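Side-chain contacts in putative hydrogenase expression/formation protein hupG (Rhodopseudomonas palustris, PDB 2QSI), which is of unknown function but, as a thioredoxin-like member of the HupG/HyaE family, probably takes part in hydrogenase expression or maturation: residues A[41-44]-A[45-48]; A[107-110]-A[111-115]. All coordinates share one frame; numbering follows the deposited sequence.

Contact 1 of 2, residues A[41-44]-A[45-48]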
loop_
_atom_site.group_PDB
_atom_site.type_symbol
_atom_site.label_atom_id
_atom_site.label_comp_id
_atom_site.label_asym_id
_atom_site.label_seq_id
_atom_site.Cartn_x
_atom_site.Cartn_y
_atom_site.Cartn_z
ATOM N N ARG A 41 -7.236 13.834 -14.818
ATOM C CA ARG A 41 -7.595 15.074 -15.481
ATOM C C ARG A 41 -8.748 14.867 -16.443
ATOM O O ARG A 41 -9.873 15.261 -16.159
ATOM C CB ARG A 41 -6.359 15.668 -16.214
ATOM C CG ARG A 41 -6.675 16.981 -16.928
ATOM C CD ARG A 41 -5.577 17.403 -17.889
ATOM N NE ARG A 41 -4.337 17.844 -17.236
ATOM C CZ ARG A 41 -4.052 19.091 -16.842
ATOM N NH1 ARG A 41 -4.904 20.092 -17.035
ATOM N NH2 ARG A 41 -2.869 19.316 -16.295
ATOM N N GLY A 42 -8.469 14.208 -17.567
ATOM C CA GLY A 42 -9.438 14.058 -18.626
ATOM C C GLY A 42 -9.254 14.982 -19.817
ATOM O O GLY A 42 -8.559 16.002 -19.763
ATOM N N ASP A 43 -9.927 14.629 -20.897
ATOM C CA ASP A 43 -9.905 15.430 -22.126
ATOM C C ASP A 43 -10.370 16.863 -21.882
ATOM O O ASP A 43 -11.306 17.089 -21.115
ATOM C CB ASP A 43 -10.821 14.760 -23.164
ATOM C CG ASP A 43 -10.972 15.582 -24.400
ATOM O OD1 ASP A 43 -9.990 15.653 -25.171
ATOM O OD2 ASP A 43 -12.064 16.154 -24.590
ATOM N N ALA A 44 -9.700 17.821 -22.538
ATOM C CA ALA A 44 -9.939 19.274 -22.374
ATOM C C ALA A 44 -11.312 19.706 -22.885
ATOM O O ALA A 44 -11.843 20.687 -22.406
ATOM C CB ALA A 44 -8.867 20.079 -23.129
ATOM N N VAL A 45 -11.853 19.004 -23.870
ATOM C CA VAL A 45 -13.168 19.350 -24.455
ATOM C C VAL A 45 -14.291 18.841 -23.549
ATOM O O VAL A 45 -15.233 19.563 -23.255
ATOM C CB VAL A 45 -13.337 18.789 -25.906
ATOM C CG1 VAL A 45 -14.633 19.334 -26.548
ATOM C CG2 VAL A 45 -12.133 19.165 -26.782
ATOM N N ARG A 46 -14.157 17.607 -23.075
ATOM C CA ARG A 46 -15.140 17.037 -22.170
ATOM C C ARG A 46 -15.052 17.565 -20.751
ATOM O O ARG A 46 -16.091 17.729 -20.097
ATOM C CB ARG A 46 -15.018 15.531 -22.127
ATOM C CG ARG A 46 -15.317 14.822 -23.412
ATOM C CD ARG A 46 -14.990 13.335 -23.249
ATOM N NE ARG A 46 -15.989 12.676 -22.411
ATOM C CZ ARG A 46 -15.810 11.525 -21.766
ATOM N NH1 ARG A 46 -14.648 10.879 -21.835
ATOM N NH2 ARG A 46 -16.810 11.018 -21.040
ATOM N N PHE A 47 -13.817 17.816 -20.275
ATOM C CA PHE A 47 -13.542 18.219 -18.885
ATOM C C PHE A 47 -12.604 19.449 -18.808
ATOM O O PHE A 47 -11.511 19.410 -18.188
ATOM C CB PHE A 47 -12.889 17.056 -18.140
ATOM C CG PHE A 47 -13.658 15.768 -18.233
ATOM C CD1 PHE A 47 -14.800 15.566 -17.472
ATOM C CD2 PHE A 47 -13.251 14.754 -19.075
ATOM C CE1 PHE A 47 -15.508 14.372 -17.555
ATOM C CE2 PHE A 47 -13.980 13.568 -19.172
ATOM C CZ PHE A 47 -15.088 13.383 -18.401
ATOM N N PRO A 48 -13.036 20.559 -19.402
ATOM C CA PRO A 48 -12.144 21.728 -19.424
ATOM C C PRO A 48 -11.835 22.252 -18.009
ATOM O O PRO A 48 -10.732 22.750 -17.746
ATOM C CB PRO A 48 -12.932 22.759 -20.242
ATOM C CG PRO A 48 -14.330 22.357 -20.133
ATOM C CD PRO A 48 -14.336 20.844 -20.056
#

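Contact 2 of 2, residues A[107-110]-A[111-115]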
loop_
_atom_site.group_PDB
_atom_site.type_symbol
_atom_site.label_atom_id
_atom_site.label_comp_id
_atom_site.label_asym_id
_atom_site.label_seq_id
_atom_site.Cartn_x
_atom_site.Cartn_y
_atom_site.Cartn_z
ATOM N N LYS A 107 14.302 -15.463 11.075
ATOM C CA LYS A 107 14.729 -16.655 11.798
ATOM C C LYS A 107 13.607 -17.195 12.680
ATOM O O LYS A 107 12.571 -16.551 12.846
ATOM C CB LYS A 107 15.966 -16.354 12.647
ATOM C CG LYS A 107 17.147 -15.819 11.854
ATOM C CD LYS A 107 18.460 -16.095 12.566
ATOM C CE LYS A 107 18.826 -14.961 13.510
ATOM N NZ LYS A 107 20.208 -15.109 14.046
ATOM N N ILE A 108 13.821 -18.380 13.242
ATOM C CA ILE A 108 12.763 -19.097 13.944
ATOM C C ILE A 108 12.675 -18.661 15.402
ATOM O O ILE A 108 13.651 -18.756 16.148
ATOM C CB ILE A 108 12.979 -20.621 13.885
ATOM C CG1 ILE A 108 11.772 -21.353 14.473
ATOM C CG2 ILE A 108 14.253 -21.007 14.622
ATOM C CD1 ILE A 108 10.452 -20.952 13.852
ATOM N N GLN A 109 11.502 -18.184 15.803
ATOM C CA GLN A 109 11.316 -17.628 17.140
ATOM C C GLN A 109 10.244 -18.415 17.914
ATOM O O GLN A 109 9.591 -19.273 17.344
ATOM C CB GLN A 109 10.953 -16.150 16.989
ATOM C CG GLN A 109 12.127 -15.390 16.273
ATOM C CD GLN A 109 11.971 -13.895 16.257
ATOM O OE1 GLN A 109 11.313 -13.310 17.134
ATOM N NE2 GLN A 109 12.626 -13.240 15.277
ATOM N N ASP A 110 10.098 -18.171 19.216
ATOM C CA ASP A 110 9.035 -18.859 19.969
ATOM C C ASP A 110 7.681 -18.152 19.794
ATOM O O ASP A 110 7.623 -16.995 19.420
ATOM C CB ASP A 110 9.346 -19.001 21.437
ATOM C CG ASP A 110 9.789 -17.725 22.066
ATOM O OD1 ASP A 110 8.961 -16.793 22.117
ATOM O OD2 ASP A 110 10.952 -17.689 22.555
ATOM N N TRP A 111 6.619 -18.890 20.077
ATOM C CA TRP A 111 5.219 -18.449 19.888
ATOM C C TRP A 111 4.952 -17.100 20.559
ATOM O O TRP A 111 4.340 -16.197 19.961
ATOM C CB TRP A 111 4.320 -19.502 20.535
ATOM C CG TRP A 111 2.872 -19.183 20.605
ATOM C CD1 TRP A 111 2.123 -19.062 21.733
ATOM C CD2 TRP A 111 1.971 -19.041 19.503
ATOM N NE1 TRP A 111 0.815 -18.837 21.408
ATOM C CE2 TRP A 111 0.693 -18.787 20.043
ATOM C CE3 TRP A 111 2.125 -19.057 18.102
ATOM C CZ2 TRP A 111 -0.434 -18.583 19.235
ATOM C CZ3 TRP A 111 0.999 -18.841 17.305
ATOM C CH2 TRP A 111 -0.256 -18.609 17.871
ATOM N N SER A 112 5.417 -16.983 21.812
ATOM C CA SER A 112 5.206 -15.747 22.583
ATOM C C SER A 112 5.827 -14.513 21.903
ATOM O O SER A 112 5.224 -13.408 21.921
ATOM C CB SER A 112 5.746 -15.886 24.023
ATOM O OG SER A 112 7.150 -16.123 24.025
ATOM N N SER A 113 7.039 -14.696 21.371
ATOM C CA SER A 113 7.751 -13.651 20.644
ATOM C C SER A 113 7.001 -13.244 19.362
ATOM O O SER A 113 6.880 -12.041 19.054
ATOM C CB SER A 113 9.180 -14.125 20.318
ATOM O OG SER A 113 9.892 -13.145 19.586
ATOM N N TYR A 114 6.490 -14.235 18.614
ATOM C CA TYR A 114 5.686 -13.889 17.414
ATOM C C TYR A 114 4.488 -13.038 17.807
ATOM O O TYR A 114 4.222 -11.993 17.210
ATOM C CB TYR A 114 5.213 -15.130 16.657
ATOM C CG TYR A 114 6.300 -15.755 15.823
ATOM C CD1 TYR A 114 6.857 -15.057 14.731
ATOM C CD2 TYR A 114 6.810 -16.999 16.134
ATOM C CE1 TYR A 114 7.883 -15.615 13.971
ATOM C CE2 TYR A 114 7.844 -17.552 15.403
ATOM C CZ TYR A 114 8.386 -16.858 14.321
ATOM O OH TYR A 114 9.398 -17.421 13.582
ATOM N N LEU A 115 3.772 -13.479 18.828
ATOM C CA LEU A 115 2.556 -12.758 19.270
ATOM C C LEU A 115 2.885 -11.351 19.765
ATOM O O LEU A 115 2.178 -10.396 19.422
ATOM C CB LEU A 115 1.822 -13.530 20.362
ATOM C CG LEU A 115 1.231 -14.899 19.986
ATOM C CD1 LEU A 115 0.666 -15.543 21.231
ATOM C CD2 LEU A 115 0.181 -14.850 18.842
HETATM O O HOH W 1 10.506 -15.828 11.682
#

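Contact 1 of 2, residues A[41-44]-A[45-48]
The Phe47 ring turns its edge to Asp43: the backbone N of Asp43 lies in the ring plane, 3.8 Å from Phe47 CD2, and the Asp43 carbonyl comes in near the same plane. The CA of Gly42 approaches this ring obliquely, 3.9 Å from CD2. On the same CD2-CE2 edge of the ring, CE2 stands 3.7 Å above the plane of the Arg46 guanidinium, over its centre. A bend at chi3 of Arg46 (73°) folds the chain so that its end leads off toward the ring rather than toward Asp43, and NE stays 5.7 Å from Asp43 OD2. Instead the carboxylate serves the backbone. With CG anti to the backbone N (chi1 174°), OD2 reaches forward to accept from Arg46 N at 3.0 Å, on its anti side and somewhat out of the carboxylate plane, and more weakly from Val45 N. The Asp43 carbonyl takes Phe47 N at 2.7 Å, so side chain and main chain of one residue close the same turn, an Asx motif. The next bond of a helical series is missing, because Pro48 has no N-H to give Ala44 O, which lies against the proline ring, 3.2 Å from Pro48 CB. The turn lies in the loop between strand 35-40 and helix 50-62, where the active-site segment of thioredoxins is found, though no cysteine occurs here. Gly42, Arg46 and Phe47 help line the pocket of a bound dithiothreitol, probably a crystallisation component, together with Cys90. At the start of the loop Arg41 points away, its NE in a salt bridge with Glu72. Since Asp43 spends its carboxylate on backbone amides, the Arg46 end is left to the ring and to the pocket, where NH1 is hydrogen-bonded to the dithiothreitol.

Contact 2 of 2, residues A[107-110]-A[111-115]
Gln109 CB lies over one face of the Tyr114 ring, 4.1 Å from its centroid in a CH-pi contact 27° off the normal. The phenol reaches past it to the backbone: Gln109 N donates to Tyr114 OH at 3.2 Å, and the hydroxyl in turn donates to a water in the plane of the ring, 2.7 Å from OH, which itself donates to Lys107 O. Ile108 CD1 adds an apolar touch to the same oxygen, so the end of the tyrosine is held on several sides by the loop. Beyond CB the extended chain of Gln109 carries OE1 to Ser113 OG, which donates in the carbonyl plane at 2.8 Å. At the junction of loop and helix stands Asp110, the N-cap of helix 111-126. Its CG sits between the backbone N and the carbonyl carbon (chi1 49°), turning OD1 back over the first turn to receive Ser113 N at 2.9 Å, nearly head-on, while Ser112 OG donates at 2.7 Å from above the carboxylate plane. Two donors on OD1, together with the N-terminal end of the helix, would probably favour the charged carboxylate. The carbonyl O of Asp110 accepts Tyr114 N at 3.1 Å, the first i to i+4 bond of the helix. Farther out, Gln109 NE2 is tied to Ala106 O at the end of strand 92-106, and Gln117, one turn on, donates to Ser113 OG; both bonds of that hydroxyl hold for one of two serine conformers and are to that extent doubtful. The face of the helix bearing Trp111, Tyr114 and Leu115 packs on Leu60, Leu53 and Ala63 of the second subunit, consistent with an exchanged C-terminal arm, and Lys107 makes backbone hydrogen bonds to that subunit.

Both contacts are surface turns that lead into a helix, and they lie on opposite sides of the chain's centre, about 55 Å apart between centres. Contact 1 has no buried residue and shapes a loop beside a ligand pocket; contact 2 stands on the projecting C-terminal arm and buries one aromatic. In each, an aspartate gathers two donors on one carboxylate oxygen, but both are backbone amides in 41-48, one of them weakly bound, whereas in 107-115 one amide is joined by a serine hydroxyl at a true helix cap. Remote within one chain, the two regions meet across the dimer, where Phe47 packs on Lys107 of the second subunit.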